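Local coordinates for protein putative laminarinase (Phanerochaete chrysosporium, PDB 2W39) that probably hydrolyses the beta-glucosidic links of laminarin and related beta-glucans as an extracellular glycoside hydrolase of family 16, at residues V34-A37 against T38-K42; L132-G135 against A136-M140; A258-A261 against S262-N265; S272-D275 against Y276-N280. All coordinates share one frame; numbering follows the deposited sequence.

Interaction 1: residues V34-A37 against T38-K42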
loop_
_atom_site.group_PDB
_atom_site.type_symbol
_atom_site.label_atom_id
_atom_site.label_comp_id
_atom_site.label_asym_id
_atom_site.label_seq_id
_atom_site.Cartn_x
_atom_site.Cartn_y
_atom_site.Cartn_z
ATOM N N VAL A 34 11.044 1.175 -13.267
ATOM C CA VAL A 34 11.094 1.755 -14.604
ATOM C C VAL A 34 10.152 2.932 -14.742
ATOM O O VAL A 34 9.190 3.071 -13.988
ATOM C CB VAL A 34 10.825 0.691 -15.688
ATOM C CG1 VAL A 34 11.885 -0.416 -15.608
ATOM C CG2 VAL A 34 9.417 0.120 -15.580
ATOM N N ASP A 35 10.445 3.809 -15.694
ATOM C CA ASP A 35 9.576 4.937 -15.962
ATOM C C ASP A 35 8.316 4.515 -16.721
ATOM O O ASP A 35 8.141 3.353 -17.077
ATOM C CB ASP A 35 10.335 6.107 -16.639
ATOM C CG ASP A 35 10.541 5.942 -18.122
ATOM O OD1 ASP A 35 10.986 6.942 -18.727
ATOM O OD2 ASP A 35 10.312 4.861 -18.686
ATOM N N GLN A 36 7.424 5.467 -16.948
ATOM C CA GLN A 36 6.149 5.144 -17.536
ATOM C C GLN A 36 6.269 4.578 -18.954
ATOM O O GLN A 36 5.623 3.582 -19.280
ATOM C CB GLN A 36 5.298 6.397 -17.530
ATOM C CG GLN A 36 3.927 6.202 -18.031
ATOM C CD GLN A 36 2.984 7.199 -17.382
ATOM O OE1 GLN A 36 3.095 7.524 -16.185
ATOM N NE2 GLN A 36 2.055 7.696 -18.167
ATOM N N ALA A 37 7.083 5.222 -19.796
ATOM C CA ALA A 37 7.233 4.761 -21.176
ATOM C C ALA A 37 7.768 3.328 -21.177
ATOM O O ALA A 37 7.293 2.466 -21.921
ATOM C CB ALA A 37 8.170 5.685 -21.961
ATOM N N THR A 38 8.751 3.060 -20.325
ATOM C CA THR A 38 9.356 1.734 -20.268
ATOM C C THR A 38 8.355 0.707 -19.747
ATOM O O THR A 38 8.239 -0.391 -20.302
ATOM C CB THR A 38 10.620 1.767 -19.414
ATOM O OG1 THR A 38 11.531 2.729 -19.961
ATOM C CG2 THR A 38 11.307 0.413 -19.386
ATOM N N ALA A 39 7.614 1.080 -18.707
ATOM C CA ALA A 39 6.590 0.180 -18.158
ATOM C C ALA A 39 5.547 -0.202 -19.196
ATOM O O ALA A 39 5.157 -1.367 -19.298
ATOM C CB ALA A 39 5.913 0.815 -16.959
ATOM N N LEU A 40 5.088 0.787 -19.962
ATOM C CA LEU A 40 4.092 0.514 -20.986
ATOM C C LEU A 40 4.650 -0.376 -22.093
ATOM O O LEU A 40 4.000 -1.333 -22.512
ATOM C CB LEU A 40 3.524 1.817 -21.541
ATOM C CG LEU A 40 2.631 2.591 -20.564
ATOM C CD1 LEU A 40 2.364 3.993 -21.090
ATOM C CD2 LEU A 40 1.309 1.864 -20.295
ATOM N N ALA A 41 5.873 -0.080 -22.529
ATOM C CA ALA A 41 6.494 -0.842 -23.619
ATOM C C ALA A 41 6.718 -2.294 -23.207
ATOM O O ALA A 41 6.665 -3.200 -24.049
ATOM C CB ALA A 41 7.809 -0.211 -24.016
ATOM N N LYS A 42 7.006 -2.514 -21.926
ATOM C CA LYS A 42 7.309 -3.845 -21.416
ATOM C C LYS A 42 6.075 -4.536 -20.821
ATOM O O LYS A 42 6.169 -5.644 -20.284
ATOM C CB LYS A 42 8.463 -3.778 -20.421
ATOM C CG LYS A 42 9.762 -3.354 -21.105
ATOM C CD LYS A 42 10.994 -3.548 -20.243
ATOM C CE LYS A 42 12.277 -3.258 -21.041
ATOM N NZ LYS A 42 12.531 -4.259 -22.130
#
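Asp35 and Thr38 meet across the first turn of helix 36-41, where one carboxylate oxygen receives two donors from the same residue. Thr38 N gives a fairly straight bond (159° at the hydrogen) to Asp35 OD2 at 2.9 Å, and Thr38 OG1 adds a second to Asp35 OD2 at 2.8 Å, coming from the other face of the carboxylate. Asp35 CG stands between its backbone N and carbonyl carbon (chi1 80°), which swings the acid back over the helix start. A leucine in its place would probably leave the amide and hydroxyl of Thr38 without their shared acceptor and fray the first turn.

The tight part of the contact lies on the inner side. Val34 CG2 packs 3.8 Å from Ala39 CB, while Val34 CB touches Thr38 CG2 at 3.7 Å, the two branched side chains crossing at about a right angle; Val72 of strand 69-76 closes over Val34 and Ala39. The outer side is looser. Gln36 and Leu40 run alongside each other with CG of Gln36 and CD1 of Leu40 4.1 Å apart, and the Gln36 amide turns away to Leu15 and His20. Leu40 and Ala41 are exposed. Regular backbone bonds, such as Leu40 N to Gln36 O at 2.9 Å, continue the turn, and the whole is a classical aspartate N-cap opening a short surface helix against the beta-sandwich.

Interaction 2: residues L132-G135 against A136-M140; sequences LHTG and ANCAM. With LGC (D-glucono-1,5-lactone), chain D; BGC (beta-D-glucopyranose), chain B.
Thr134 and Cys138 face each other across a bend that leads out of strand 129-133, part of a concave sheet of the GH16 beta-sandwich, and into the short, weakly bonded strand around 138-139. The two end-to-end directions are 148° apart, so the chain nearly doubles back and brings side chains four or more residues apart together. Thr134 OG1 sits 3.3 Å from Cys138 CB, and its methyl CG2 lies 3.9 Å from Cys138 SG, so the threonine presents both branches to the cysteine. The sulfur, anti to its own backbone N (chi1 179°), reaches inward to form the disulfide with Cys236, which ties this bend to the neighbouring strand 235-236.

Deeper in, Leu132 and Met140 approach at about a right angle and meet at their ends, CD1 of Leu132 lying 4.2 Å from CE of Met140. The methionine chain is bent at chi2 and chi3, which brings its methyl round to the leucine; Phe231 of strand 229-232 packs on both.

His133 points the other way, into the sugar site. Its NE2 is 2.8 Å from O1 of the gluconolactone, while O2 of the lactone and O2 of the alternative glucose both lie over one ring face. Asn162 holds ND1 through its OD1, fixing the turn of the imidazole. Back at the bend, Thr134 OG1 donates to Gly135 O at 2.9 Å, in the carbonyl plane and on a lone pair.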
loop_
_atom_site.group_PDB
_atom_site.type_symbol
_atom_site.label_atom_id
_atom_site.label_comp_id
_atom_site.label_asym_id
_atom_site.label_seq_id
_atom_site.Cartn_x
_atom_site.Cartn_y
_atom_site.Cartn_z
ATOM N N LEU A 132 1.512 4.102 10.654
ATOM C CA LEU A 132 2.005 5.467 10.458
ATOM C C LEU A 132 3.484 5.542 10.780
ATOM O O LEU A 132 3.965 4.889 11.722
ATOM C CB LEU A 132 1.295 6.489 11.348
ATOM C CG LEU A 132 -0.227 6.469 11.363
ATOM C CD1 LEU A 132 -0.745 7.637 12.172
ATOM C CD2 LEU A 132 -0.832 6.479 9.969
ATOM N N HIS A 133 4.199 6.359 10.017
ATOM C CA HIS A 133 5.594 6.706 10.314
ATOM C C HIS A 133 5.662 8.219 10.368
ATOM O O HIS A 133 5.217 8.891 9.437
ATOM C CB HIS A 133 6.531 6.224 9.201
ATOM C CG HIS A 133 6.459 4.761 8.912
ATOM N ND1 HIS A 133 7.516 3.906 9.122
ATOM C CD2 HIS A 133 5.468 4.004 8.381
ATOM C CE1 HIS A 133 7.176 2.682 8.752
ATOM N NE2 HIS A 133 5.936 2.714 8.304
ATOM N N THR A 134 6.214 8.748 11.461
ATOM C CA THR A 134 6.252 10.185 11.692
ATOM C C THR A 134 7.595 10.571 12.294
ATOM O O THR A 134 8.432 9.714 12.616
ATOM C CB THR A 134 5.134 10.638 12.667
ATOM O OG1 THR A 134 5.399 10.097 13.969
ATOM C CG2 THR A 134 3.755 10.196 12.206
ATOM N N GLY A 135 7.768 11.870 12.479
ATOM C CA GLY A 135 8.799 12.387 13.383
ATOM C C GLY A 135 8.379 12.338 14.845
ATOM O O GLY A 135 7.427 11.653 15.243
ATOM N N ALA A 136 9.110 13.087 15.662
ATOM C CA ALA A 136 9.018 12.998 17.110
ATOM C C ALA A 136 7.656 13.340 17.683
ATOM O O ALA A 136 6.911 14.154 17.115
ATOM C CB ALA A 136 10.076 13.888 17.746
ATOM N N ASN A 137 7.354 12.706 18.811
ATOM C CA ASN A 137 6.178 13.019 19.615
ATOM C C ASN A 137 4.885 12.677 18.888
ATOM O O ASN A 137 4.060 13.548 18.588
ATOM C CB ASN A 137 6.198 14.480 20.099
ATOM C CG ASN A 137 5.140 14.759 21.142
ATOM O OD1 ASN A 137 4.784 13.883 21.925
ATOM N ND2 ASN A 137 4.627 15.981 21.151
ATOM N N CYS A 138 4.734 11.391 18.585
ATOM C CA CYS A 138 3.510 10.874 18.019
ATOM C C CYS A 138 3.392 9.419 18.441
ATOM O O CYS A 138 4.116 8.557 17.941
ATOM C CB CYS A 138 3.516 11.027 16.496
ATOM S SG CYS A 138 2.036 10.381 15.693
ATOM N N ALA A 139 2.451 9.144 19.339
ATOM C CA ALA A 139 2.193 7.800 19.837
ATOM C C ALA A 139 0.686 7.539 19.809
ATOM O O ALA A 139 -0.099 8.465 19.559
ATOM C CB ALA A 139 2.761 7.608 21.249
ATOM N N MET A 140 0.311 6.286 20.092
ATOM C CA MET A 140 -1.069 5.837 20.032
ATOM C C MET A 140 -1.453 5.216 21.370
ATOM O O MET A 140 -0.625 4.570 22.024
ATOM C CB MET A 140 -1.246 4.806 18.911
ATOM C CG MET A 140 -1.027 5.391 17.522
ATOM S SD MET A 140 -2.298 6.632 17.149
ATOM C CE MET A 140 -1.356 7.917 16.315
HETATM C C1 LGC D . 7.358 1.906 4.921
HETATM C C2 LGC D . 8.642 2.654 4.720
HETATM O O5 LGC D . 6.422 1.622 3.834
HETATM O O1 LGC D . 7.073 1.496 6.036
HETATM O O2 LGC D . 8.727 3.764 5.635
HETATM C C3 LGC D . 8.787 3.107 3.262
HETATM O O3 LGC D . 10.166 3.392 2.972
HETATM C C4 LGC D . 8.250 2.029 2.321
HETATM O O4 LGC D . 8.607 2.297 0.969
HETATM C C5 LGC D . 6.735 2.006 2.487
HETATM C C6 LGC D . 5.988 1.062 1.549
HETATM O O6 LGC D . 6.473 -0.286 1.625
HETATM C C2 BGC B . 8.510 2.224 4.768
HETATM C C3 BGC B . 8.705 2.957 3.439
HETATM C C4 BGC B . 8.268 2.037 2.311
HETATM C C5 BGC B . 6.761 1.873 2.440
HETATM C C6 BGC B . 6.188 1.047 1.296
HETATM C C1 BGC B . 7.230 1.369 4.868
HETATM O O1 BGC B . 7.577 0.049 5.327
HETATM O O2 BGC B . 8.532 3.173 5.846
HETATM O O3 BGC B . 10.073 3.372 3.275
HETATM O O4 BGC B . 8.603 2.584 1.037
HETATM O O5 BGC B . 6.419 1.235 3.681
HETATM O O6 BGC B . 6.370 -0.347 1.570
#

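Interaction 3: residues A258-A261 against S262-N265; sequences AGQA and SIFN
Gln260 O serves two amides of the turn that follows it, with a straight bond from Phe264 N at 2.8 Å (177° at the hydrogen) and a weak, strongly bent one from Ile263 N, while Asn265 N bonds to Ala261 O to carry the helix on. Gln260 thus occupies the N-cap position of helix 261-266, its extended backbone (psi 131°) marking the change from loop to helix.

Its side chain lies across Ile263 at a slant. The isoleucine methyl CD1 touches the flat amide end, 3.6 Å from Gln260 CD, and also approaches the aliphatic Gln260 CB at 3.8 Å. Ile263 CG1 is anti to its carbonyl carbon (chi1 -61°) and the chain stays extended beyond it, which carries CD1 under the glutamine. The two ends of the amide have separate partners: NE2 is bonded to Asp256 O, and OE1 accepts from a water at 2.7 Å that also bonds to Ser262 OG at 2.7 Å. This bridge joins the cap residue to the first turn on the exposed side, and with Asp256 it holds the rotation of the amide.

Phe264 CB rests 3.5 Å from Ala258 O, a carbonyl that is bonded by Asn123 ND2. The ring, with CG anti to the backbone N, is carried away from the loop. This helical turn follows helix 255-258 and packs through Phe264 on Cys273 and Tyr276 of helix 273-279, with Asn123 from the loop after strand 115-120 set against Ile263 and Phe264.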
loop_
_atom_site.group_PDB
_atom_site.type_symbol
_atom_site.label_atom_id
_atom_site.label_comp_id
_atom_site.label_asym_id
_atom_site.label_seq_id
_atom_site.Cartn_x
_atom_site.Cartn_y
_atom_site.Cartn_z
ATOM N N ALA A 258 11.422 -7.317 3.467
ATOM C CA ALA A 258 11.169 -8.638 2.867
ATOM C C ALA A 258 12.417 -9.491 2.689
ATOM O O ALA A 258 12.337 -10.722 2.702
ATOM C CB ALA A 258 10.438 -8.496 1.532
ATOM N N GLY A 259 13.563 -8.832 2.511
ATOM C CA GLY A 259 14.802 -9.543 2.193
ATOM C C GLY A 259 15.601 -10.060 3.370
ATOM O O GLY A 259 16.560 -10.812 3.175
ATOM N N GLN A 260 15.231 -9.666 4.586
ATOM C CA GLN A 260 15.933 -10.181 5.771
ATOM C C GLN A 260 15.794 -11.696 5.814
ATOM O O GLN A 260 14.702 -12.221 5.690
ATOM C CB GLN A 260 15.334 -9.603 7.038
ATOM C CG GLN A 260 15.620 -8.138 7.239
ATOM C CD GLN A 260 15.167 -7.651 8.592
ATOM O OE1 GLN A 260 15.561 -8.203 9.623
ATOM N NE2 GLN A 260 14.344 -6.608 8.608
ATOM N N ALA A 261 16.902 -12.400 6.012
ATOM C CA ALA A 261 16.868 -13.858 5.971
ATOM C C ALA A 261 15.866 -14.465 6.954
ATOM O O ALA A 261 15.111 -15.361 6.595
ATOM C CB ALA A 261 18.251 -14.429 6.192
ATOM N N SER A 262 15.825 -13.952 8.176
ATOM C CA SER A 262 14.912 -14.504 9.171
ATOM C C SER A 262 13.455 -14.375 8.728
ATOM O O SER A 262 12.639 -15.264 8.977
ATOM C CB SER A 262 15.141 -13.845 10.537
ATOM O OG SER A 262 14.772 -12.479 10.526
ATOM N N ILE A 263 13.150 -13.271 8.051
ATOM C CA ILE A 263 11.802 -12.965 7.590
ATOM C C ILE A 263 11.469 -13.780 6.330
ATOM O O ILE A 263 10.436 -14.430 6.265
ATOM C CB ILE A 263 11.659 -11.423 7.377
ATOM C CG1 ILE A 263 11.908 -10.709 8.715
ATOM C CG2 ILE A 263 10.307 -11.034 6.769
ATOM C CD1 ILE A 263 11.879 -9.195 8.659
ATOM N N PHE A 264 12.373 -13.766 5.354
ATOM C CA PHE A 264 12.187 -14.480 4.094
ATOM C C PHE A 264 12.135 -15.991 4.324
ATOM O O PHE A 264 11.178 -16.652 3.916
ATOM C CB PHE A 264 13.319 -14.091 3.141
ATOM C CG PHE A 264 13.233 -14.717 1.773
ATOM C CD1 PHE A 264 12.357 -14.207 0.811
ATOM C CD2 PHE A 264 14.071 -15.774 1.425
ATOM C CE1 PHE A 264 12.296 -14.764 -0.470
ATOM C CE2 PHE A 264 14.019 -16.339 0.158
ATOM C CZ PHE A 264 13.128 -15.843 -0.798
ATOM N N ASN A 265 13.152 -16.542 4.984
ATOM C CA ASN A 265 13.146 -17.972 5.286
ATOM C C ASN A 265 12.067 -18.347 6.292
ATOM O O ASN A 265 11.514 -19.446 6.220
ATOM C CB ASN A 265 14.518 -18.458 5.763
ATOM C CG ASN A 265 15.595 -18.312 4.704
ATOM O OD1 ASN A 265 15.377 -18.578 3.507
ATOM N ND2 ASN A 265 16.770 -17.885 5.130
HETATM O O HOH W 1 16.576 -10.481 10.681
#

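Interaction 4: residues S272-D275 against Y276-N280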
loop_
_atom_site.group_PDB
_atom_site.type_symbol
_atom_site.label_atom_id
_atom_site.label_comp_id
_atom_site.label_asym_id
_atom_site.label_seq_id
_atom_site.Cartn_x
_atom_site.Cartn_y
_atom_site.Cartn_z
ATOM N N SER A 272 18.293 -17.468 -0.544
ATOM C CA SER A 272 18.334 -16.032 -0.320
ATOM C C SER A 272 17.288 -15.357 -1.196
ATOM O O SER A 272 16.980 -15.801 -2.317
ATOM C CB SER A 272 19.720 -15.413 -0.579
ATOM O OG SER A 272 19.879 -14.986 -1.929
ATOM N N CYS A 273 16.756 -14.256 -0.689
ATOM C CA CYS A 273 15.738 -13.531 -1.426
ATOM C C CYS A 273 16.272 -13.048 -2.770
ATOM O O CYS A 273 15.590 -13.189 -3.796
ATOM C CB CYS A 273 15.216 -12.382 -0.577
ATOM S SG CYS A 273 13.785 -11.557 -1.299
ATOM N N VAL A 274 17.490 -12.515 -2.793
ATOM C CA VAL A 274 18.002 -11.950 -4.042
ATOM C C VAL A 274 18.182 -13.042 -5.099
ATOM O O VAL A 274 17.806 -12.865 -6.256
ATOM C CB VAL A 274 19.300 -11.148 -3.820
ATOM C CG1 VAL A 274 19.953 -10.756 -5.150
ATOM C CG2 VAL A 274 19.000 -9.909 -2.995
ATOM N N ASP A 275 18.752 -14.171 -4.700
ATOM C CA ASP A 275 18.931 -15.271 -5.630
ATOM C C ASP A 275 17.575 -15.805 -6.141
ATOM O O ASP A 275 17.445 -16.141 -7.319
ATOM C CB ASP A 275 19.778 -16.355 -4.963
ATOM C CG ASP A 275 20.243 -17.418 -5.928
ATOM O OD1 ASP A 275 20.874 -17.073 -6.947
ATOM O OD2 ASP A 275 20.008 -18.609 -5.635
ATOM N N TYR A 276 16.568 -15.853 -5.268
ATOM C CA TYR A 276 15.233 -16.303 -5.638
ATOM C C TYR A 276 14.626 -15.370 -6.681
ATOM O O TYR A 276 14.108 -15.810 -7.707
ATOM C CB TYR A 276 14.338 -16.397 -4.398
ATOM C CG TYR A 276 12.992 -17.008 -4.698
ATOM C CD1 TYR A 276 12.824 -18.392 -4.660
ATOM C CD2 TYR A 276 11.900 -16.215 -5.066
ATOM C CE1 TYR A 276 11.604 -18.979 -4.958
ATOM C CE2 TYR A 276 10.677 -16.798 -5.373
ATOM C CZ TYR A 276 10.533 -18.170 -5.316
ATOM O OH TYR A 276 9.304 -18.730 -5.609
ATOM N N VAL A 277 14.707 -14.073 -6.399
ATOM C CA VAL A 277 14.174 -13.067 -7.316
ATOM C C VAL A 277 14.926 -13.072 -8.654
ATOM O O VAL A 277 14.304 -12.923 -9.706
ATOM C CB VAL A 277 14.181 -11.681 -6.637
ATOM C CG1 VAL A 277 13.889 -10.557 -7.651
ATOM C CG2 VAL A 277 13.161 -11.658 -5.501
ATOM N N ASN A 278 16.248 -13.270 -8.639
ATOM C CA ASN A 278 17.001 -13.315 -9.887
ATOM C C ASN A 278 16.568 -14.481 -10.772
ATOM O O ASN A 278 16.426 -14.347 -11.981
ATOM C CB ASN A 278 18.505 -13.494 -9.622
ATOM C CG ASN A 278 19.184 -12.244 -9.102
ATOM O OD1 ASN A 278 18.618 -11.155 -9.125
ATOM N ND2 ASN A 278 20.431 -12.402 -8.631
ATOM N N ASN A 279 16.387 -15.641 -10.151
ATOM C CA ASN A 279 16.416 -16.901 -10.890
ATOM C C ASN A 279 15.076 -17.555 -11.158
ATOM O O ASN A 279 15.021 -18.559 -11.872
ATOM C CB ASN A 279 17.430 -17.842 -10.241
ATOM C CG ASN A 279 18.835 -17.289 -10.357
ATOM O OD1 ASN A 279 19.552 -17.146 -9.370
ATOM N ND2 ASN A 279 19.221 -16.938 -11.574
ATOM N N ASN A 280 14.000 -16.955 -10.650
ATOM C CA ASN A 280 12.678 -17.565 -10.780
ATOM C C ASN A 280 11.634 -16.632 -11.399
ATOM O O ASN A 280 10.624 -16.339 -10.767
ATOM C CB ASN A 280 12.200 -18.067 -9.416
ATOM C CG ASN A 280 13.122 -19.125 -8.848
ATOM O OD1 ASN A 280 13.031 -20.307 -9.206
ATOM N ND2 ASN A 280 14.046 -18.709 -7.999
HETATM O O HOH W 2 21.726 -15.018 -8.860
#
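Ser272 caps helix 273-279 at its N-terminus and passes its carbonyl to the first turn, Ser272 O accepting from Tyr276 N at 3.0 Å. Its hydroxyl takes the amide of Asp275, N to OG 3.1 Å, a nearly straight capping bond (164°). Cys273 follows, bound by disulfide to Cys254; its SG lies 4.2 Å from Val277 CG2, and that same valine methyl sits 3.3 Å from Cys273 O. Val274 runs side by side with Asn278, Val274 CG1 being 3.9 Å from Asn278 ND2. Asp275 comes last, its side chain modelled in two positions. In the one described here CG is anti to the backbone N (chi1 -169°) and OD1 accepts from a water at 2.9 Å, which in turn accepts from Asn278 ND2 at 2.9 Å; this bridge may be only partly populated.

At the other end of its amide, Asn278 OD1 accepts from Arg30 NE. A valine in its place would probably leave Arg30 NE without this acceptor. Near the helix end, Asn280 ND2 reaches back to Tyr276 O, meeting a lone pair in the carbonyl plane.

Cys273 and Val277 thus pack on the buried side while Asp275 lies exposed. The buried amide of Asn278 has its OD1 satisfied by Arg30, so the asparagine oxygen is met by a probably charged donor from outside the helix.

In the fold
The four contacts follow one another along the chain without overlap. Interactions 3 and 4 alone touch: their centres are about 12 Å apart, and Phe264 CE2 of the first lies 3.5 Å from Cys273 N of the second, so two consecutive helices pack at this edge of the molecule. Interaction 2 is the one that enters the sugar site, through His133; the side chain of Ala258 in interaction 3 remains about 9 Å from the bound sugars, and that of Cys273 in interaction 4 about 14 Å. Interaction 1 lies on the opposite side of the chain's centre from interaction 2, with centres about 36 Å apart, and its Leu40 side chain is about 9 Å from the N-linked glycan.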